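Local coordinates for major capsid protein (Human herpesvirus 1, PDB 1NO7) that probably forms the bulk of the herpesvirus capsid as its major protein, the fragment here being its protease-resistant upper domain, at residues Q53-N57 with N525-L530. Sequence-based numbering, arbitrary orientation.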
# COMPACT_ATOMS: atom_id res chain seq x y z
N GLN A 53 -8.39 13.40 9.96
CA GLN A 53 -8.51 14.50 10.92
C GLN A 53 -9.81 14.39 11.71
O GLN A 53 -9.82 14.53 12.93
CB GLN A 53 -8.45 15.86 10.22
CG GLN A 53 -7.13 16.57 10.44
CD GLN A 53 -6.64 16.42 11.87
OE1 GLN A 53 -7.36 16.74 12.82
NE2 GLN A 53 -5.42 15.93 12.03
N LEU A 54 -10.89 14.15 10.99
CA LEU A 54 -12.20 13.98 11.60
C LEU A 54 -12.04 12.95 12.73
O LEU A 54 -12.76 13.00 13.73
CB LEU A 54 -13.17 13.47 10.54
CG LEU A 54 -14.60 13.14 10.94
CD1 LEU A 54 -15.24 14.38 11.55
CD2 LEU A 54 -15.35 12.65 9.70
N PHE A 55 -11.07 12.05 12.54
CA PHE A 55 -10.73 10.98 13.48
C PHE A 55 -10.09 11.51 14.77
O PHE A 55 -10.70 11.46 15.83
CB PHE A 55 -9.80 9.98 12.75
CG PHE A 55 -9.19 8.90 13.63
CD1 PHE A 55 -9.77 8.53 14.84
CD2 PHE A 55 -8.05 8.22 13.20
CE1 PHE A 55 -9.22 7.49 15.60
CE2 PHE A 55 -7.50 7.18 13.95
CZ PHE A 55 -8.08 6.82 15.15
N LEU A 56 -8.87 12.05 14.67
CA LEU A 56 -8.18 12.57 15.85
C LEU A 56 -8.92 13.69 16.58
O LEU A 56 -8.39 14.26 17.54
CB LEU A 56 -6.78 13.08 15.48
CG LEU A 56 -5.94 12.15 14.61
CD1 LEU A 56 -4.51 12.68 14.54
CD2 LEU A 56 -5.96 10.74 15.20
N ASN A 57 -10.12 14.03 16.14
CA ASN A 57 -10.85 15.10 16.80
C ASN A 57 -12.07 14.59 17.54
O ASN A 57 -12.78 15.35 18.19
CB ASN A 57 -11.26 16.18 15.79
CG ASN A 57 -10.06 16.89 15.18
OD1 ASN A 57 -9.12 17.27 15.89
ND2 ASN A 57 -10.10 17.09 13.87
N ASN A 525 -2.27 19.17 10.91
CA ASN A 525 -3.10 19.42 12.10
C ASN A 525 -3.09 18.26 13.10
O ASN A 525 -4.15 17.72 13.43
CB ASN A 525 -4.55 19.69 11.68
CG ASN A 525 -4.67 20.79 10.66
OD1 ASN A 525 -4.18 21.90 10.87
ND2 ASN A 525 -5.33 20.49 9.55
N PHE A 526 -1.92 17.90 13.61
CA PHE A 526 -1.84 16.80 14.56
C PHE A 526 -1.89 17.26 16.02
O PHE A 526 -0.98 17.94 16.49
CB PHE A 526 -0.57 15.98 14.32
CG PHE A 526 -0.49 14.73 15.15
CD1 PHE A 526 -1.42 13.71 14.98
CD2 PHE A 526 0.49 14.60 16.13
CE1 PHE A 526 -1.38 12.56 15.77
CE2 PHE A 526 0.54 13.45 16.94
CZ PHE A 526 -0.40 12.42 16.75
N PRO A 527 -2.96 16.87 16.75
CA PRO A 527 -3.12 17.25 18.17
C PRO A 527 -1.85 16.94 18.94
O PRO A 527 -1.52 15.78 19.16
CB PRO A 527 -4.30 16.39 18.63
CG PRO A 527 -5.13 16.25 17.36
CD PRO A 527 -4.05 15.99 16.31
N PRO A 528 -1.13 17.98 19.37
CA PRO A 528 0.11 17.83 20.12
C PRO A 528 -0.05 16.97 21.38
O PRO A 528 0.93 16.48 21.95
CB PRO A 528 0.48 19.27 20.44
CG PRO A 528 -0.87 19.91 20.62
CD PRO A 528 -1.62 19.37 19.43
N ALA A 529 -1.30 16.80 21.80
CA ALA A 529 -1.60 15.98 22.98
C ALA A 529 -1.25 14.52 22.67
O ALA A 529 -0.47 13.89 23.39
CB ALA A 529 -3.07 16.11 23.34
N LEU A 530 -1.84 14.00 21.60
CA LEU A 530 -1.64 12.62 21.17
C LEU A 530 -0.20 12.28 20.72
O LEU A 530 0.12 11.10 20.53
CB LEU A 530 -2.60 12.31 20.02
CG LEU A 530 -4.09 12.57 20.31
CD1 LEU A 530 -4.90 12.48 19.01
CD2 LEU A 530 -4.59 11.57 21.34
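The side-chain amide of Gln-53, which touches Asn-525 across the contact, accepts at OE1 a weak hydrogen bond from ND2 of Asn-57, four residues on in the same segment, 3.0 Å long and bent to 128°. On the other branch, NE2 of Gln-53 lies close to O of Asn-525, but the angle is too poor for a hydrogen bond. A bend at chi2 (-41°) turns the amide of Gln-53 toward this carbonyl. CB of Asn-525, whose side chain is poorly ordered, lies 3.9 Å from NE2 of Gln-53.

One turn on, Leu-56 makes the apolar half. Its CD1 meets the edge of the Phe-526 ring, near the ring plane, at CD1 and CE1. The same methyl touches CD of Pro-527 at 3.8 Å, while CG of Pro-527 and CD1 of Leu-530 both come to 4.0 Å from CB of Leu-56, side by side. With CG anti to the backbone N (chi1 -173°), the Phe-526 ring swings back toward Leu-56 although its CB points away; it also touches Arg-531 and Ser-534 of helix 531-534.

Joining helix 48-56 to the loop between helices 517-521 and 531-534 of the VP5 upper domain, the contact probably depends more on the apolar grouping around Leu-56 than on directional bonds, since no hydrogen bond crosses between the segments.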